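Side-chain contacts in putative uncharacterized protein (Archaeoglobus fulgidus, PDB 4KPP), which probably exchanges protons for calcium ions across the membrane, as a member of the sodium/calcium exchanger family: residues Tyr79-Tyr84 and Thr101-Gly106; Gly94-Tyr99 and Gly230-Ala235. All coordinates share one frame; numbering follows the deposited sequence.

Read together, the two contacts illustrate how one membrane helix changes its chemistry along its length. Both draw on helix 96-127, and both are buried, but interaction 1 lies about 10 Å from the centre of the chain and interaction 2 about 20 Å, measured between centres. In interaction 1 the helix meets its sequence neighbour, helix 76-91, with an aspartate carboxylate and an asparagine amide set against the root of a methionine and a valine methyl. In interaction 2 the N-terminal part of the same helix reaches helix 224-237, in the second sodium/calcium exchanger region of the sequence, and two tyrosine rings close on one leucine with purely apolar contacts.

Interaction 1 (Tyr79-Tyr84 and Thr101-Gly106); sequences YAVDGY and TANMTG
N103 and M104 meet D82 where two successive membrane helices, 76-91 and 96-127, fold back on each other as a helical hairpin, their local axes 9.3 Å apart at closest approach and running at 156°, nearly antiparallel. Both helices lie in the first of the two sodium/calcium exchanger regions of the sequence.

N103 comes first along the second helix, and its amide is laid beside D82, the two side chains running alongside in opposite senses. With CG anti to the backbone N (chi1 -177°), the amide is carried across to helix 76-91, where its OD1 sits 3.3 Å from D82 CB and does not bond to the carboxylate. The carboxylate and amide planes are 63° apart, so the two flat groups do not stack. The other end of the amide is fixed from elsewhere, since ND2 donates to the backbone O of V246; that bond settles which way the amide is turned and leaves OD1 facing helix 76-91. ND2 also has V81 CG1 as a looser neighbour, at 4.1 Å, the valine branch lying roughly perpendicular to the asparagine. Helix 242-267 closes over this asparagine through A250 and P251.

M104 follows, its backbone and CB facing one carboxylate oxygen of D82, OD2. That oxygen approaches the M104 backbone N to 3.5 Å, but at a poor angle for a hydrogen bond, and lies beside another acidic group, E78, of its own helix. The rest of the methionine bends away toward I290 of helix 288-299, so it is the root of the side chain that touches: D82 OD2 lies 3.2 Å from M104 CB and 3.7 Å from M104 CG.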
loop_
_atom_site.group_PDB
_atom_site.type_symbol
_atom_site.label_atom_id
_atom_site.label_comp_id
_atom_site.label_asym_id
_atom_site.label_seq_id
_atom_site.Cartn_x
_atom_site.Cartn_y
_atom_site.Cartn_z
ATOM N N TYR A 79 2.301 -3.738 5.870
ATOM C CA TYR A 79 1.488 -4.363 6.905
ATOM C C TYR A 79 2.349 -4.840 8.067
ATOM O O TYR A 79 1.938 -4.765 9.224
ATOM C CB TYR A 79 0.664 -5.521 6.333
ATOM C CG TYR A 79 -0.557 -5.059 5.577
ATOM C CD1 TYR A 79 -0.442 -4.511 4.306
ATOM C CD2 TYR A 79 -1.824 -5.162 6.138
ATOM C CE1 TYR A 79 -1.554 -4.077 3.615
ATOM C CE2 TYR A 79 -2.942 -4.734 5.453
ATOM C CZ TYR A 79 -2.802 -4.194 4.192
ATOM O OH TYR A 79 -3.910 -3.762 3.502
ATOM N N ALA A 80 3.548 -5.319 7.753
ATOM C CA ALA A 80 4.441 -5.851 8.775
ATOM C C ALA A 80 5.055 -4.745 9.627
ATOM O O ALA A 80 5.143 -4.874 10.846
ATOM C CB ALA A 80 5.524 -6.701 8.140
ATOM N N VAL A 81 5.476 -3.662 8.980
ATOM C CA VAL A 81 6.040 -2.517 9.691
ATOM C C VAL A 81 4.976 -1.793 10.512
ATOM O O VAL A 81 5.185 -1.495 11.690
ATOM C CB VAL A 81 6.721 -1.520 8.725
ATOM C CG1 VAL A 81 7.095 -0.233 9.455
ATOM C CG2 VAL A 81 7.950 -2.151 8.083
ATOM N N ASP A 82 3.831 -1.516 9.896
ATOM C CA ASP A 82 2.749 -0.846 10.606
ATOM C C ASP A 82 2.183 -1.766 11.681
ATOM O O ASP A 82 1.774 -1.313 12.750
ATOM C CB ASP A 82 1.643 -0.428 9.642
ATOM C CG ASP A 82 0.796 0.706 10.186
ATOM O OD1 ASP A 82 1.025 1.126 11.342
ATOM O OD2 ASP A 82 -0.106 1.173 9.459
ATOM N N GLY A 83 2.170 -3.063 11.386
ATOM C CA GLY A 83 1.735 -4.062 12.341
ATOM C C GLY A 83 2.633 -4.105 13.562
ATOM O O GLY A 83 2.155 -4.297 14.681
ATOM N N TYR A 84 3.935 -3.928 13.349
ATOM C CA TYR A 84 4.882 -3.897 14.458
ATOM C C TYR A 84 4.594 -2.728 15.387
ATOM O O TYR A 84 4.605 -2.876 16.605
ATOM C CB TYR A 84 6.330 -3.818 13.956
ATOM C CG TYR A 84 7.322 -3.527 15.064
ATOM C CD1 TYR A 84 7.754 -4.533 15.918
ATOM C CD2 TYR A 84 7.816 -2.243 15.266
ATOM C CE1 TYR A 84 8.651 -4.273 16.938
ATOM C CE2 TYR A 84 8.712 -1.973 16.284
ATOM C CZ TYR A 84 9.125 -2.992 17.115
ATOM O OH TYR A 84 10.016 -2.729 18.128
ATOM N N THR A 101 -0.748 5.020 13.663
ATOM C CA THR A 101 -1.632 5.789 12.796
ATOM C C THR A 101 -0.843 6.683 11.842
ATOM O O THR A 101 -1.213 6.839 10.678
ATOM C CB THR A 101 -2.631 6.628 13.603
ATOM O OG1 THR A 101 -3.312 5.782 14.538
ATOM C CG2 THR A 101 -3.648 7.272 12.671
ATOM N N ALA A 102 0.250 7.254 12.338
ATOM C CA ALA A 102 1.121 8.090 11.516
ATOM C C ALA A 102 1.720 7.304 10.351
ATOM O O ALA A 102 1.813 7.812 9.237
ATOM C CB ALA A 102 2.224 8.714 12.363
ATOM N N ASN A 103 2.128 6.066 10.614
ATOM C CA ASN A 103 2.702 5.214 9.574
ATOM C C ASN A 103 1.663 4.824 8.526
ATOM O O ASN A 103 1.953 4.770 7.330
ATOM C CB ASN A 103 3.333 3.963 10.192
ATOM C CG ASN A 103 4.007 3.079 9.161
ATOM O OD1 ASN A 103 3.411 2.127 8.657
ATOM N ND2 ASN A 103 5.260 3.391 8.844
ATOM N N MET A 104 0.448 4.562 8.990
ATOM C CA MET A 104 -0.653 4.182 8.116
ATOM C C MET A 104 -1.058 5.333 7.197
ATOM O O MET A 104 -1.271 5.144 5.998
ATOM C CB MET A 104 -1.849 3.750 8.962
ATOM C CG MET A 104 -2.966 3.090 8.184
ATOM S SD MET A 104 -4.533 3.938 8.442
ATOM C CE MET A 104 -4.350 5.302 7.326
ATOM N N THR A 105 -1.182 6.525 7.770
ATOM C CA THR A 105 -1.565 7.703 7.002
ATOM C C THR A 105 -0.445 8.100 6.048
ATOM O O THR A 105 -0.696 8.537 4.920
ATOM C CB THR A 105 -1.919 8.890 7.920
ATOM O OG1 THR A 105 -0.848 9.118 8.843
ATOM C CG2 THR A 105 -3.202 8.602 8.697
ATOM N N GLY A 106 0.792 7.936 6.503
ATOM C CA GLY A 106 1.945 8.191 5.662
ATOM C C GLY A 106 1.943 7.293 4.443
ATOM O O GLY A 106 2.145 7.756 3.317
#

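Interaction 2 (Gly94-Tyr99 and Gly230-Ala235); sequences GEYVHY and GLLETA
L232 presents both of its methyl branches to a pair of tyrosines, Y96 and Y99, and every contact across the pair of segments is apolar. CD1 is shared, lying 3.9 Å from Y96 CE1 and equally near Y99 CE2; CD2 goes to Y99 alone, 3.7 Å from the same CE2. The methyls come to these ring carbons at a slant. Both rings leave the backbone with CG anti to the carbonyl carbon, chi1 being -67° at Y99, which brings the two rings to the same leucine from one helical turn.

The leucine thereby packs helix 224-237 against the N-terminal part of helix 96-127, joining helices from the two sodium/calcium exchanger regions of the sequence. Reducing Y99 to an alanine would probably leave L232 CD2 without its packing partner and deprive F243 of the ring it meets edge-to-face.

Polar groups lie around these apolar contacts. Y96 OH makes a weak hydrogen bond to E229. E95 O lies over one face of the Y99 ring, 3.3 Å above its plane and offset toward the rim. Behind the leucine, T234 OG1 donates to G230 O at 2.9 Å, on the opposite face of that carbonyl from T234 N.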
loop_
_atom_site.group_PDB
_atom_site.type_symbol
_atom_site.label_atom_id
_atom_site.label_comp_id
_atom_site.label_asym_id
_atom_site.label_seq_id
_atom_site.Cartn_x
_atom_site.Cartn_y
_atom_site.Cartn_z
ATOM N N GLY A 94 2.835 4.132 24.986
ATOM C CA GLY A 94 3.711 5.259 24.737
ATOM C C GLY A 94 3.556 5.805 23.332
ATOM O O GLY A 94 2.446 5.875 22.804
ATOM N N GLU A 95 4.678 6.174 22.722
ATOM C CA GLU A 95 4.674 6.822 21.417
ATOM C C GLU A 95 4.205 5.905 20.290
ATOM O O GLU A 95 3.798 6.378 19.230
ATOM C CB GLU A 95 6.061 7.383 21.100
ATOM C CG GLU A 95 6.460 8.561 21.970
ATOM C CD GLU A 95 5.493 9.723 21.845
ATOM O OE1 GLU A 95 5.401 10.306 20.745
ATOM O OE2 GLU A 95 4.820 10.049 22.846
ATOM N N TYR A 96 4.258 4.597 20.522
ATOM C CA TYR A 96 3.866 3.628 19.503
ATOM C C TYR A 96 2.384 3.738 19.133
ATOM O O TYR A 96 1.975 3.316 18.048
ATOM C CB TYR A 96 4.218 2.203 19.943
ATOM C CG TYR A 96 5.711 1.935 20.019
ATOM C CD1 TYR A 96 6.474 1.805 18.863
ATOM C CD2 TYR A 96 6.355 1.805 21.243
ATOM C CE1 TYR A 96 7.833 1.563 18.921
ATOM C CE2 TYR A 96 7.718 1.558 21.313
ATOM C CZ TYR A 96 8.452 1.437 20.146
ATOM O OH TYR A 96 9.805 1.191 20.201
ATOM N N VAL A 97 1.589 4.312 20.035
ATOM C CA VAL A 97 0.179 4.574 19.767
ATOM C C VAL A 97 0.013 5.539 18.593
ATOM O O VAL A 97 -0.805 5.315 17.699
ATOM C CB VAL A 97 -0.531 5.164 21.002
ATOM C CG1 VAL A 97 -1.977 5.498 20.675
ATOM C CG2 VAL A 97 -0.449 4.200 22.188
ATOM N N HIS A 98 0.793 6.614 18.604
ATOM C CA HIS A 98 0.742 7.599 17.531
ATOM C C HIS A 98 1.404 7.060 16.270
ATOM O O HIS A 98 0.937 7.320 15.164
ATOM C CB HIS A 98 1.421 8.906 17.950
ATOM C CG HIS A 98 1.063 9.361 19.330
ATOM N ND1 HIS A 98 -0.217 9.726 19.687
ATOM C CD2 HIS A 98 1.820 9.515 20.441
ATOM C CE1 HIS A 98 -0.233 10.080 20.959
ATOM N NE2 HIS A 98 0.992 9.961 21.441
ATOM N N TYR A 99 2.494 6.314 16.441
ATOM C CA TYR A 99 3.262 5.805 15.305
ATOM C C TYR A 99 2.431 4.901 14.395
ATOM O O TYR A 99 2.594 4.924 13.175
ATOM C CB TYR A 99 4.517 5.063 15.774
ATOM C CG TYR A 99 5.560 5.938 16.446
ATOM C CD1 TYR A 99 5.510 7.326 16.350
ATOM C CD2 TYR A 99 6.602 5.371 17.170
ATOM C CE1 TYR A 99 6.468 8.122 16.968
ATOM C CE2 TYR A 99 7.562 6.157 17.788
ATOM C CZ TYR A 99 7.492 7.529 17.685
ATOM O OH TYR A 99 8.450 8.304 18.302
ATOM N N GLY A 230 15.576 0.501 14.305
ATOM C CA GLY A 230 16.762 1.092 13.718
ATOM C C GLY A 230 16.467 2.492 13.216
ATOM O O GLY A 230 17.245 3.421 13.443
ATOM N N LEU A 231 15.337 2.639 12.530
ATOM C CA LEU A 231 14.886 3.942 12.053
ATOM C C LEU A 231 14.696 4.915 13.207
ATOM O O LEU A 231 15.211 6.031 13.174
ATOM C CB LEU A 231 13.571 3.808 11.286
ATOM C CG LEU A 231 13.628 4.033 9.776
ATOM C CD1 LEU A 231 12.236 3.929 9.176
ATOM C CD2 LEU A 231 14.260 5.379 9.448
ATOM N N LEU A 232 13.955 4.482 14.224
ATOM C CA LEU A 232 13.689 5.315 15.396
ATOM C C LEU A 232 14.971 5.722 16.109
ATOM O O LEU A 232 15.097 6.858 16.562
ATOM C CB LEU A 232 12.754 4.600 16.377
ATOM C CG LEU A 232 11.287 4.454 15.967
ATOM C CD1 LEU A 232 10.510 3.668 17.015
ATOM C CD2 LEU A 232 10.659 5.821 15.742
ATOM N N GLU A 233 15.915 4.792 16.204
ATOM C CA GLU A 233 17.194 5.067 16.844
ATOM C C GLU A 233 18.006 6.075 16.040
ATOM O O GLU A 233 18.531 7.041 16.591
ATOM C CB GLU A 233 17.990 3.776 17.027
ATOM C CG GLU A 233 18.144 3.336 18.471
ATOM C CD GLU A 233 19.075 4.233 19.261
ATOM O OE1 GLU A 233 18.652 5.339 19.661
ATOM O OE2 GLU A 233 20.234 3.824 19.483
ATOM N N THR A 234 18.099 5.841 14.734
ATOM C CA THR A 234 18.824 6.731 13.834
ATOM C C THR A 234 18.300 8.163 13.914
ATOM O O THR A 234 19.079 9.114 13.977
ATOM C CB THR A 234 18.753 6.229 12.370
ATOM O OG1 THR A 234 19.437 4.975 12.260
ATOM C CG2 THR A 234 19.397 7.223 11.423
ATOM N N ALA A 235 16.979 8.308 13.927
ATOM C CA ALA A 235 16.352 9.626 13.990
ATOM C C ALA A 235 16.635 10.339 15.313
ATOM O O ALA A 235 16.721 11.567 15.357
ATOM C CB ALA A 235 14.850 9.515 13.751
#